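Local coordinates for protein B-agarase (Saccharophagus degradans, PDB 4BQ2) that hydrolyses the beta-1,4 linkages of agarose as a family 50 glycoside hydrolase, acting as an exo-beta-agarase, at residues S295-V307 against K329-A342. Sequence-based numbering, arbitrary orientation.
Sequences STMTGYDYDQATV and KSFATRHLASPTRA
Arg334 lays its guanidinium flat on the ring of Tyr300. The chain reaches it in steps. CB sits at the edge of the Tyr302 ring, 3.8 Å from Tyr302 CE1. CG lies 3.8 Å from Tyr300 CD2. The chain then bends at chi3 (-140°), which turns the flat end over the ring. NE looks down on CG of Tyr300 and also forms a salt bridge with Glu374. CZ stands 3.7 Å from the ring centroid, a cation-pi contact with the planes only 15° apart. Arg334 NH1 lies over Tyr300 CE2, and Arg334 NH2 is 3.3 Å from Tyr300 CD1. On the opposite face of Tyr300, Leu336 CD1 makes a CH-pi contact, so the ring is sandwiched between an arginine and a leucine. Glu374 is also hydrogen-bonded to Tyr302 OH and Thr298 OG1. With the Arg334 salt bridge, this ties both segments to strand 373-376.

The backbones pair beside this stack. Asp301 and His335 form an antiparallel hydrogen-bonded pair through both N and O atoms. Next to it, Gly299 O takes bonds from Ala337 N and Ser338 N.

At one end, Arg341 grips Met297 O side-on with NE and NH2, the latter at 2.9 Å on a lone pair. Its NH1 bonds to Thr707 O and Ser136 O. Ser338 OG accepts from Arg341 N as the N-cap of helix 339-342. At the other end, Thr333 OG1 receives Asp303 N in a nearly straight bond (174°) and donates to Ser330 O. Ser330 OG meets Thr306 OG1 at 2.8 Å.

The side-chain contacts at the two ends hold the flanking helices 328-332 and 339-342 against segment 295-307. The backbone bonds pair strand 335-336 with strand 296-301, as an edge strand of a small four-stranded antiparallel sheet.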
loop_
_atom_site.group_PDB
_atom_site.type_symbol
_atom_site.label_atom_id
_atom_site.label_comp_id
_atom_site.label_asym_id
_atom_site.label_seq_id
_atom_site.Cartn_x
_atom_site.Cartn_y
_atom_site.Cartn_z
ATOM N N SER A 295 15.412 -4.437 -3.930
ATOM C CA SER A 295 16.682 -4.159 -3.254
ATOM C C SER A 295 16.454 -3.473 -1.914
ATOM O O SER A 295 15.418 -2.823 -1.721
ATOM C CB SER A 295 17.612 -3.325 -4.152
ATOM O OG SER A 295 17.231 -1.944 -4.154
ATOM N N THR A 296 17.425 -3.631 -0.999
ATOM C CA THR A 296 17.376 -3.087 0.374
ATOM C C THR A 296 18.680 -2.343 0.669
ATOM O O THR A 296 19.738 -2.794 0.215
ATOM C CB THR A 296 17.124 -4.211 1.418
ATOM O OG1 THR A 296 16.880 -3.640 2.710
ATOM C CG2 THR A 296 18.263 -5.312 1.456
ATOM N N MET A 297 18.618 -1.198 1.374
ATOM C CA MET A 297 19.828 -0.398 1.603
ATOM C C MET A 297 20.862 -1.169 2.448
ATOM O O MET A 297 20.524 -1.679 3.519
ATOM C CB MET A 297 19.504 0.975 2.249
ATOM C CG MET A 297 18.665 1.955 1.414
ATOM S SD MET A 297 19.346 2.381 -0.204
ATOM C CE MET A 297 18.573 3.974 -0.454
ATOM N N THR A 298 22.099 -1.265 1.949
ATOM C CA THR A 298 23.172 -1.966 2.676
ATOM C C THR A 298 23.853 -1.156 3.777
ATOM O O THR A 298 24.504 -1.723 4.679
ATOM C CB THR A 298 24.289 -2.469 1.748
ATOM O OG1 THR A 298 24.938 -1.349 1.143
ATOM C CG2 THR A 298 23.750 -3.419 0.669
ATOM N N GLY A 299 23.728 0.164 3.698
ATOM C CA GLY A 299 24.426 1.041 4.607
ATOM C C GLY A 299 25.731 1.558 4.035
ATOM O O GLY A 299 26.419 2.341 4.696
ATOM N N TYR A 300 26.084 1.134 2.819
ATOM C CA TYR A 300 27.250 1.706 2.142
ATOM C C TYR A 300 26.896 2.801 1.119
ATOM O O TYR A 300 25.739 2.911 0.656
ATOM C CB TYR A 300 28.105 0.602 1.522
ATOM C CG TYR A 300 28.701 -0.335 2.564
ATOM C CD1 TYR A 300 27.943 -1.367 3.107
ATOM C CD2 TYR A 300 30.015 -0.162 3.025
ATOM C CE1 TYR A 300 28.470 -2.222 4.064
ATOM C CE2 TYR A 300 30.550 -1.007 3.984
ATOM C CZ TYR A 300 29.768 -2.041 4.496
ATOM O OH TYR A 300 30.268 -2.901 5.446
ATOM N N ASP A 301 27.904 3.605 0.762
ATOM C CA ASP A 301 27.749 4.655 -0.217
ATOM C C ASP A 301 28.979 4.716 -1.124
ATOM O O ASP A 301 30.024 4.129 -0.817
ATOM C CB ASP A 301 27.441 6.004 0.460
ATOM C CG ASP A 301 26.599 6.928 -0.424
ATOM O OD1 ASP A 301 26.352 6.604 -1.619
ATOM O OD2 ASP A 301 26.179 7.997 0.078
ATOM N N TYR A 302 28.820 5.360 -2.268
ATOM C CA TYR A 302 29.884 5.459 -3.250
ATOM C C TYR A 302 30.270 6.923 -3.408
ATOM O O TYR A 302 29.471 7.816 -3.094
ATOM C CB TYR A 302 29.426 4.908 -4.607
ATOM C CG TYR A 302 28.971 3.447 -4.593
ATOM C CD1 TYR A 302 29.561 2.511 -3.740
ATOM C CD2 TYR A 302 27.954 3.003 -5.448
ATOM C CE1 TYR A 302 29.140 1.181 -3.728
ATOM C CE2 TYR A 302 27.533 1.679 -5.431
ATOM C CZ TYR A 302 28.139 0.775 -4.572
ATOM O OH TYR A 302 27.734 -0.537 -4.565
ATOM N N ASP A 303 31.491 7.193 -3.859
ATOM C CA ASP A 303 31.867 8.586 -4.079
ATOM C C ASP A 303 31.189 9.068 -5.371
ATOM O O ASP A 303 31.279 8.434 -6.426
ATOM C CB ASP A 303 33.390 8.796 -4.019
ATOM C CG ASP A 303 33.921 8.878 -2.566
ATOM O OD1 ASP A 303 33.746 9.927 -1.907
ATOM O OD2 ASP A 303 34.507 7.891 -2.071
ATOM N N GLN A 304 30.472 10.179 -5.237
ATOM C CA GLN A 304 29.484 10.667 -6.206
ATOM C C GLN A 304 30.007 10.909 -7.623
ATOM O O GLN A 304 29.220 10.884 -8.578
ATOM C CB GLN A 304 28.718 11.881 -5.659
ATOM C CG GLN A 304 27.974 11.574 -4.361
ATOM C CD GLN A 304 26.891 10.504 -4.530
ATOM O OE1 GLN A 304 27.015 9.383 -4.026
ATOM N NE2 GLN A 304 25.830 10.847 -5.243
ATOM N N ALA A 305 31.318 11.102 -7.764
ATOM C CA ALA A 305 31.937 11.283 -9.087
ATOM C C ALA A 305 31.787 10.030 -9.966
ATOM O O ALA A 305 31.957 10.079 -11.198
ATOM C CB ALA A 305 33.413 11.651 -8.936
ATOM N N THR A 306 31.465 8.909 -9.324
ATOM C CA THR A 306 31.363 7.631 -10.002
ATOM C C THR A 306 29.923 7.222 -10.238
ATOM O O THR A 306 29.683 6.209 -10.877
ATOM C CB THR A 306 32.074 6.486 -9.225
ATOM O OG1 THR A 306 31.338 6.166 -8.027
ATOM C CG2 THR A 306 33.517 6.867 -8.889
ATOM N N VAL A 307 28.976 8.002 -9.724
ATOM C CA VAL A 307 27.563 7.713 -9.936
ATOM C C VAL A 307 26.956 8.571 -11.060
ATOM O O VAL A 307 26.964 9.806 -10.988
ATOM C CB VAL A 307 26.764 7.912 -8.631
ATOM C CG1 VAL A 307 25.304 7.489 -8.828
ATOM C CG2 VAL A 307 27.414 7.141 -7.484
ATOM N N LYS A 329 34.698 0.618 -10.449
ATOM C CA LYS A 329 35.252 1.862 -9.950
ATOM C C LYS A 329 34.366 2.496 -8.849
ATOM O O LYS A 329 34.887 2.997 -7.848
ATOM C CB LYS A 329 35.621 2.805 -11.112
ATOM C CG LYS A 329 34.663 3.934 -11.452
ATOM C CD LYS A 329 35.381 4.953 -12.339
ATOM C CE LYS A 329 34.586 6.245 -12.514
ATOM N NZ LYS A 329 33.423 6.074 -13.432
ATOM N N SER A 330 33.042 2.416 -8.999
ATOM C CA SER A 330 32.133 2.858 -7.913
ATOM C C SER A 330 32.316 2.025 -6.647
ATOM O O SER A 330 32.470 2.566 -5.538
ATOM C CB SER A 330 30.664 2.781 -8.353
ATOM O OG SER A 330 30.326 3.854 -9.211
ATOM N N PHE A 331 32.304 0.706 -6.827
ATOM C CA PHE A 331 32.388 -0.242 -5.723
ATOM C C PHE A 331 33.700 -0.129 -4.943
ATOM O O PHE A 331 33.707 -0.351 -3.732
ATOM C CB PHE A 331 32.208 -1.690 -6.217
ATOM C CG PHE A 331 31.852 -2.649 -5.124
ATOM C CD1 PHE A 331 30.529 -2.792 -4.709
ATOM C CD2 PHE A 331 32.838 -3.398 -4.479
ATOM C CE1 PHE A 331 30.199 -3.666 -3.680
ATOM C CE2 PHE A 331 32.505 -4.263 -3.447
ATOM C CZ PHE A 331 31.183 -4.405 -3.052
ATOM N N ALA A 332 34.795 0.202 -5.637
ATOM C CA ALA A 332 36.099 0.413 -4.983
ATOM C C ALA A 332 36.121 1.625 -4.051
ATOM O O ALA A 332 36.896 1.652 -3.102
ATOM C CB ALA A 332 37.225 0.500 -6.016
ATOM N N THR A 333 35.268 2.616 -4.319
ATOM C CA THR A 333 35.167 3.830 -3.486
ATOM C C THR A 333 34.182 3.637 -2.329
ATOM O O THR A 333 33.950 4.539 -1.528
ATOM C CB THR A 333 34.706 5.061 -4.285
ATOM O OG1 THR A 333 33.286 4.974 -4.565
ATOM C CG2 THR A 333 35.534 5.243 -5.578
ATOM N N ARG A 334 33.629 2.436 -2.244
ATOM C CA ARG A 334 32.614 2.103 -1.246
ATOM C C ARG A 334 33.017 2.380 0.216
ATOM O O ARG A 334 34.144 2.090 0.641
ATOM C CB ARG A 334 32.215 0.671 -1.510
ATOM C CG ARG A 334 31.642 -0.156 -0.398
ATOM C CD ARG A 334 31.402 -1.491 -1.077
ATOM N NE ARG A 334 30.153 -2.092 -0.657
ATOM C CZ ARG A 334 30.051 -2.907 0.378
ATOM N NH1 ARG A 334 31.140 -3.215 1.088
ATOM N NH2 ARG A 334 28.869 -3.427 0.686
ATOM N N HIS A 335 32.096 2.983 0.964
ATOM C CA HIS A 335 32.356 3.420 2.348
ATOM C C HIS A 335 31.094 3.349 3.194
ATOM O O HIS A 335 29.968 3.465 2.683
ATOM C CB HIS A 335 32.981 4.841 2.418
ATOM C CG HIS A 335 32.084 5.932 1.905
ATOM N ND1 HIS A 335 32.123 6.381 0.601
ATOM C CD2 HIS A 335 31.112 6.651 2.522
ATOM C CE1 HIS A 335 31.223 7.336 0.439
ATOM N NE2 HIS A 335 30.591 7.512 1.588
ATOM N N LEU A 336 31.293 3.167 4.494
ATOM C CA LEU A 336 30.201 3.092 5.441
ATOM C C LEU A 336 29.522 4.445 5.611
ATOM O O LEU A 336 30.174 5.459 5.843
ATOM C CB LEU A 336 30.719 2.559 6.785
ATOM C CG LEU A 336 29.734 1.918 7.771
ATOM C CD1 LEU A 336 29.033 0.730 7.123
ATOM C CD2 LEU A 336 30.421 1.511 9.081
ATOM N N ALA A 337 28.203 4.456 5.468
ATOM C CA ALA A 337 27.396 5.646 5.732
ATOM C C ALA A 337 26.401 5.361 6.861
ATOM O O ALA A 337 26.035 6.250 7.621
ATOM C CB ALA A 337 26.675 6.100 4.467
ATOM N N SER A 338 25.982 4.106 6.983
ATOM C CA SER A 338 25.122 3.721 8.088
ATOM C C SER A 338 25.585 2.432 8.720
ATOM O O SER A 338 25.300 1.338 8.202
ATOM C CB SER A 338 23.656 3.618 7.660
ATOM O OG SER A 338 22.857 3.242 8.768
ATOM N N PRO A 339 26.300 2.547 9.860
ATOM C CA PRO A 339 26.712 1.348 10.587
ATOM C C PRO A 339 25.511 0.464 10.935
ATOM O O PRO A 339 25.612 -0.765 10.849
ATOM C CB PRO A 339 27.358 1.932 11.858
ATOM C CG PRO A 339 27.919 3.243 11.395
ATOM C CD PRO A 339 26.842 3.780 10.486
ATOM N N THR A 340 24.379 1.091 11.286
ATOM C CA THR A 340 23.183 0.369 11.692
ATOM C C THR A 340 22.696 -0.516 10.519
ATOM O O THR A 340 22.466 -1.713 10.692
ATOM C CB THR A 340 22.073 1.325 12.195
ATOM O OG1 THR A 340 22.537 2.045 13.348
ATOM C CG2 THR A 340 20.836 0.575 12.598
ATOM N N ARG A 341 22.593 0.074 9.327
ATOM C CA ARG A 341 22.202 -0.709 8.133
ATOM C C ARG A 341 23.196 -1.837 7.830
ATOM O O ARG A 341 22.809 -3.001 7.709
ATOM C CB ARG A 341 21.985 0.212 6.928
ATOM C CG ARG A 341 20.777 1.133 7.072
ATOM C CD ARG A 341 19.452 0.361 7.135
ATOM N NE ARG A 341 19.217 -0.519 5.969
ATOM C CZ ARG A 341 18.051 -1.113 5.730
ATOM N NH1 ARG A 341 17.010 -0.894 6.545
ATOM N NH2 ARG A 341 17.905 -1.901 4.665
ATOM N N ALA A 342 24.486 -1.516 7.787
ATOM C CA ALA A 342 25.491 -2.536 7.438
ATOM C C ALA A 342 25.505 -3.741 8.371
ATOM O O ALA A 342 25.639 -4.880 7.906
ATOM C CB ALA A 342 26.878 -1.916 7.310
#